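Local atomic coordinates of uncharacterized protein CGL0972 (Corynebacterium glutamicum, PDB entry 2VQG), a protein that probably forms an anion-specific channel as a small, largely alpha-helical porin, and binds zinc ions. Residues A[35-48]-A[74-87]. Residues are numbered along the deposited sequence; the frame is centred on the assembly and turned at random. Where two conformers were deposited one is given.
Sequences LEEGQYNRELAEAI and LADRAQTCGLVKAD. With ZN (zinc ion), chain O; ZN (zinc ion), chain K.
Asn41, in the first turn of helix 41-52, reaches across to Asp76 and Gln79 near the C-terminal end of helix 61-80 in the helical fold of this putative porin; the axes of segments 41-48 and 74-80 run roughly antiparallel (139°) and approach to 8.7 Å. Beyond the Schellman motif at Gly82 the chain leaves the helix and passes beside residues 39-41, and a single beta bridge joins Tyr40 to Lys85: Lys85 N donates to Gln39 O (2.9 Å) and Asn41 N to Lys85 O (2.7 Å). Both amide hydrogens of Asn41 are used as well. With CG anti to the backbone N (chi1 176°), ND2 comes between Asp76 OD1, met on its anti lone pair, and Gln79 OE1, each at 2.9 Å, which fixes the rotation of this buried amide. The amide planes of Asn41 and Gln79 stand nearly perpendicular.

Leu44 CD2 presses on Ala78 CB (3.5 Å, tight) and on Val84 CG1, which also touches Leu35 CD1. Ala45 meets Ala75 methyl to methyl, and Ile48 CD1 lies against Leu74. Leu35 and Leu83 also touch Glu26 of helix 19-31, tying in a third helix.

Nearer the surface, Arg42 N makes a weak bond to Asp87 OD1; in the conformer given, the carboxylate also stacks over the guanidinium, a long, tentative pairing. Lys85 bends at chi3 (-82°) over one face of the Tyr40 ring, placing CE 3.7 Å from its centroid and NZ off-centre in a cation-pi contact.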
loop_
_atom_site.group_PDB
_atom_site.type_symbol
_atom_site.label_atom_id
_atom_site.label_comp_id
_atom_site.label_asym_id
_atom_site.label_seq_id
_atom_site.Cartn_x
_atom_site.Cartn_y
_atom_site.Cartn_z
ATOM N N LEU A 35 -0.645 7.349 2.128
ATOM C CA LEU A 35 -2.077 7.258 2.413
ATOM C C LEU A 35 -2.699 8.624 2.605
ATOM O O LEU A 35 -2.148 9.452 3.351
ATOM C CB LEU A 35 -2.323 6.408 3.670
ATOM C CG LEU A 35 -3.764 6.188 4.146
ATOM C CD1 LEU A 35 -4.576 5.402 3.137
ATOM C CD2 LEU A 35 -3.701 5.439 5.465
ATOM N N GLU A 36 -3.835 8.835 1.934
ATOM C CA GLU A 36 -4.663 10.027 2.114
ATOM C C GLU A 36 -6.176 9.753 2.071
ATOM O O GLU A 36 -6.620 8.610 1.921
ATOM C CB GLU A 36 -4.304 11.087 1.089
ATOM C CG GLU A 36 -4.704 10.749 -0.339
ATOM C CD GLU A 36 -4.042 11.678 -1.322
ATOM O OE1 GLU A 36 -2.941 12.195 -0.986
ATOM O OE2 GLU A 36 -4.605 11.899 -2.429
ATOM N N GLU A 37 -6.941 10.842 2.164
ATOM C CA GLU A 37 -8.375 10.825 2.341
ATOM C C GLU A 37 -9.129 10.574 1.030
ATOM O O GLU A 37 -8.762 11.105 -0.024
ATOM C CB GLU A 37 -8.797 12.167 2.935
ATOM C CG GLU A 37 -10.169 12.173 3.552
ATOM C CD GLU A 37 -10.289 11.142 4.643
ATOM O OE1 GLU A 37 -9.295 10.949 5.382
ATOM O OE2 GLU A 37 -11.369 10.517 4.751
ATOM N N GLY A 38 -10.184 9.764 1.109
ATOM C CA GLY A 38 -11.031 9.488 -0.058
ATOM C C GLY A 38 -10.265 8.742 -1.126
ATOM O O GLY A 38 -10.636 8.746 -2.303
ATOM N N GLN A 39 -9.177 8.106 -0.708
ATOM C CA GLN A 39 -8.314 7.420 -1.623
ATOM C C GLN A 39 -8.917 6.074 -1.990
ATOM O O GLN A 39 -9.467 5.374 -1.137
ATOM C CB GLN A 39 -6.948 7.237 -0.970
ATOM C CG GLN A 39 -5.806 7.111 -1.916
ATOM C CD GLN A 39 -4.490 6.937 -1.177
ATOM O OE1 GLN A 39 -4.480 6.562 -0.006
ATOM N NE2 GLN A 39 -3.372 7.209 -1.858
ATOM N N TYR A 40 -8.820 5.731 -3.269
ATOM C CA TYR A 40 -9.169 4.403 -3.745
ATOM C C TYR A 40 -7.995 3.470 -3.581
ATOM O O TYR A 40 -6.847 3.930 -3.532
ATOM C CB TYR A 40 -9.566 4.469 -5.215
ATOM C CG TYR A 40 -10.930 5.088 -5.397
ATOM C CD1 TYR A 40 -12.080 4.376 -5.067
ATOM C CD2 TYR A 40 -11.072 6.388 -5.877
ATOM C CE1 TYR A 40 -13.331 4.930 -5.208
ATOM C CE2 TYR A 40 -12.334 6.959 -6.032
ATOM C CZ TYR A 40 -13.461 6.224 -5.690
ATOM O OH TYR A 40 -14.730 6.775 -5.834
ATOM N N ASN A 41 -8.276 2.168 -3.524
ATOM C CA ASN A 41 -7.231 1.140 -3.483
ATOM C C ASN A 41 -6.144 1.405 -4.540
ATOM O O ASN A 41 -4.949 1.502 -4.219
ATOM C CB ASN A 41 -7.870 -0.257 -3.651
ATOM C CG ASN A 41 -6.839 -1.388 -3.715
ATOM O OD1 ASN A 41 -5.854 -1.316 -4.462
ATOM N ND2 ASN A 41 -7.079 -2.451 -2.954
ATOM N N ARG A 42 -6.575 1.561 -5.791
ATOM C CA ARG A 42 -5.649 1.764 -6.906
ATOM C C ARG A 42 -4.684 2.932 -6.688
ATOM O O ARG A 42 -3.495 2.827 -7.010
ATOM C CB ARG A 42 -6.438 1.968 -8.212
ATOM C CG ARG A 42 -5.613 1.730 -9.464
ATOM C CD ARG A 42 -6.385 2.070 -10.736
ATOM N NE ARG A 42 -7.170 0.947 -11.265
ATOM C CZ ARG A 42 -8.507 0.880 -11.278
ATOM N NH1 ARG A 42 -9.238 1.870 -10.780
ATOM N NH2 ARG A 42 -9.118 -0.182 -11.798
ATOM N N GLU A 43 -5.201 4.033 -6.145
ATOM C CA GLU A 43 -4.409 5.246 -5.885
ATOM C C GLU A 43 -3.345 5.017 -4.817
ATOM O O GLU A 43 -2.197 5.451 -4.962
ATOM C CB GLU A 43 -5.306 6.393 -5.440
ATOM C CG GLU A 43 -6.296 6.845 -6.522
ATOM C CD GLU A 43 -7.237 7.952 -6.057
ATOM O OE1 GLU A 43 -7.607 8.002 -4.853
ATOM O OE2 GLU A 43 -7.611 8.780 -6.922
ATOM N N LEU A 44 -3.732 4.336 -3.743
ATOM C CA LEU A 44 -2.736 3.972 -2.724
ATOM C C LEU A 44 -1.636 3.071 -3.303
ATOM O O LEU A 44 -0.449 3.269 -3.017
ATOM C CB LEU A 44 -3.407 3.307 -1.503
ATOM C CG LEU A 44 -2.462 2.745 -0.423
ATOM C CD1 LEU A 44 -1.535 3.818 0.141
ATOM C CD2 LEU A 44 -3.255 2.095 0.723
ATOM N N ALA A 45 -2.030 2.055 -4.066
ATOM C CA ALA A 45 -1.055 1.136 -4.653
ATOM C C ALA A 45 -0.071 1.922 -5.518
ATOM O O ALA A 45 1.131 1.682 -5.469
ATOM C CB ALA A 45 -1.745 0.071 -5.482
ATOM N N GLU A 46 -0.596 2.867 -6.298
ATOM C CA GLU A 46 0.250 3.691 -7.168
ATOM C C GLU A 46 1.188 4.573 -6.380
ATOM O O GLU A 46 2.348 4.753 -6.760
ATOM C CB GLU A 46 -0.600 4.556 -8.085
ATOM C CG GLU A 46 -1.317 3.736 -9.102
ATOM C CD GLU A 46 -2.003 4.572 -10.154
ATOM O OE1 GLU A 46 -2.402 5.734 -9.869
ATOM O OE2 GLU A 46 -2.156 4.039 -11.269
ATOM N N ALA A 47 0.683 5.122 -5.279
ATOM C CA ALA A 47 1.496 5.963 -4.429
ATOM C C ALA A 47 2.616 5.169 -3.757
ATOM O O ALA A 47 3.760 5.658 -3.676
ATOM C CB ALA A 47 0.632 6.701 -3.403
ATOM N N ILE A 48 2.301 3.959 -3.280
ATOM C CA ILE A 48 3.333 3.083 -2.691
ATOM C C ILE A 48 4.406 2.742 -3.745
ATOM O O ILE A 48 5.618 2.893 -3.504
ATOM C CB ILE A 48 2.717 1.788 -2.111
ATOM C CG1 ILE A 48 1.810 2.130 -0.915
ATOM C CG2 ILE A 48 3.851 0.790 -1.688
ATOM C CD1 ILE A 48 0.927 0.943 -0.449
ATOM N N LEU A 74 -0.066 -4.541 -0.548
ATOM C CA LEU A 74 -0.152 -3.701 0.646
ATOM C C LEU A 74 -1.423 -2.833 0.620
ATOM O O LEU A 74 -2.093 -2.655 1.651
ATOM C CB LEU A 74 1.145 -2.883 0.805
ATOM C CG LEU A 74 1.368 -2.115 2.104
ATOM C CD1 LEU A 74 1.153 -2.975 3.342
ATOM C CD2 LEU A 74 2.790 -1.470 2.091
ATOM N N ALA A 75 -1.797 -2.346 -0.568
ATOM C CA ALA A 75 -2.991 -1.530 -0.700
ATOM C C ALA A 75 -4.212 -2.389 -0.443
ATOM O O ALA A 75 -5.180 -1.917 0.165
ATOM C CB ALA A 75 -3.064 -0.886 -2.075
ATOM N N ASP A 76 -4.157 -3.649 -0.882
ATOM C CA ASP A 76 -5.214 -4.632 -0.551
ATOM C C ASP A 76 -5.373 -4.795 0.969
ATOM O O ASP A 76 -6.505 -4.830 1.467
ATOM C CB ASP A 76 -4.926 -6.003 -1.165
ATOM C CG ASP A 76 -5.223 -6.059 -2.665
ATOM O OD1 ASP A 76 -5.809 -5.090 -3.204
ATOM O OD2 ASP A 76 -4.895 -7.092 -3.291
ATOM N N ARG A 77 -4.254 -4.924 1.689
ATOM C CA ARG A 77 -4.311 -5.055 3.142
ATOM C C ARG A 77 -4.891 -3.793 3.794
ATOM O O ARG A 77 -5.684 -3.899 4.738
ATOM C CB ARG A 77 -2.950 -5.468 3.722
ATOM C CG ARG A 77 -2.446 -6.769 3.078
ATOM C CD ARG A 77 -1.252 -7.398 3.788
ATOM N NE ARG A 77 -0.007 -6.660 3.596
ATOM C CZ ARG A 77 0.855 -6.848 2.594
ATOM N NH1 ARG A 77 0.630 -7.753 1.650
ATOM N NH2 ARG A 77 1.960 -6.124 2.548
ATOM N N ALA A 78 -4.532 -2.624 3.266
ATOM C CA ALA A 78 -5.124 -1.366 3.706
ATOM C C ALA A 78 -6.644 -1.323 3.495
ATOM O O ALA A 78 -7.385 -0.845 4.362
ATOM C CB ALA A 78 -4.479 -0.219 3.014
ATOM N N GLN A 79 -7.112 -1.830 2.362
ATOM C CA GLN A 79 -8.554 -1.848 2.097
ATOM C C GLN A 79 -9.268 -2.745 3.095
ATOM O O GLN A 79 -10.323 -2.376 3.635
ATOM C CB GLN A 79 -8.849 -2.284 0.663
ATOM C CG GLN A 79 -10.325 -2.182 0.317
ATOM C CD GLN A 79 -10.643 -2.710 -1.063
ATOM O OE1 GLN A 79 -9.840 -2.569 -1.990
ATOM N NE2 GLN A 79 -11.832 -3.311 -1.216
ATOM N N THR A 80 -8.682 -3.911 3.361
ATOM C CA THR A 80 -9.230 -4.843 4.344
ATOM C C THR A 80 -9.336 -4.163 5.703
ATOM O O THR A 80 -10.332 -4.346 6.427
ATOM C CB THR A 80 -8.392 -6.139 4.421
ATOM O OG1 THR A 80 -8.350 -6.735 3.109
ATOM C CG2 THR A 80 -9.044 -7.141 5.372
ATOM N N CYS A 81 -8.336 -3.340 6.014
ATOM C CA CYS A 81 -8.294 -2.565 7.260
ATOM C C CYS A 81 -9.234 -1.348 7.265
ATOM O O CYS A 81 -9.245 -0.591 8.242
ATOM C CB CYS A 81 -6.843 -2.098 7.564
ATOM S SG CYS A 81 -5.831 -3.335 8.341
ATOM N N GLY A 82 -9.971 -1.162 6.168
ATOM C CA GLY A 82 -10.934 -0.060 5.985
ATOM C C GLY A 82 -10.317 1.307 5.750
ATOM O O GLY A 82 -10.967 2.327 6.002
ATOM N N LEU A 83 -9.080 1.328 5.236
ATOM C CA LEU A 83 -8.308 2.560 5.068
ATOM C C LEU A 83 -8.474 3.237 3.706
ATOM O O LEU A 83 -8.198 4.432 3.565
ATOM C CB LEU A 83 -6.814 2.264 5.335
ATOM C CG LEU A 83 -6.488 1.543 6.650
ATOM C CD1 LEU A 83 -4.976 1.343 6.843
ATOM C CD2 LEU A 83 -7.103 2.291 7.861
ATOM N N VAL A 84 -8.916 2.481 2.708
ATOM C CA VAL A 84 -9.131 2.980 1.353
ATOM C C VAL A 84 -10.401 2.358 0.773
ATOM O O VAL A 84 -10.862 1.317 1.258
ATOM C CB VAL A 84 -7.920 2.697 0.405
ATOM C CG1 VAL A 84 -6.663 3.458 0.872
ATOM C CG2 VAL A 84 -7.628 1.212 0.280
ATOM N N LYS A 85 -10.945 3.006 -0.256
ATOM C CA LYS A 85 -12.139 2.539 -0.970
ATOM C C LYS A 85 -11.836 1.462 -2.014
ATOM O O LYS A 85 -10.772 1.474 -2.647
ATOM C CB LYS A 85 -12.821 3.720 -1.670
ATOM C CG LYS A 85 -13.307 4.829 -0.748
ATOM C CD LYS A 85 -14.081 5.901 -1.533
ATOM C CE LYS A 85 -13.133 6.883 -2.200
ATOM N NZ LYS A 85 -13.839 7.997 -2.893
ATOM N N ALA A 86 -12.791 0.548 -2.208
ATOM C CA ALA A 86 -12.726 -0.455 -3.289
ATOM C C ALA A 86 -12.838 0.185 -4.706
ATOM O O ALA A 86 -13.420 1.307 -4.797
ATOM C CB ALA A 86 -13.863 -1.476 -3.097
ATOM N N ASP A 87 -12.243 -0.530 -5.618
ATOM C CA ASP A 87 -12.342 -0.091 -7.004
ATOM C C ASP A 87 -13.691 -0.422 -7.546
ATOM O O ASP A 87 -14.239 -1.516 -7.254
ATOM C CB ASP A 87 -11.171 -0.774 -7.801
ATOM C CG ASP A 87 -9.827 -0.371 -7.516
ATOM O OD1 ASP A 87 -9.604 0.756 -7.005
ATOM O OD2 ASP A 87 -8.879 -1.195 -7.643
HETATM ZN ZN ZN O . -2.580 13.007 -3.003
HETATM ZN ZN ZN K . -11.094 8.977 6.346
HETATM O O HOH W 1 -4.222 13.753 -4.658
#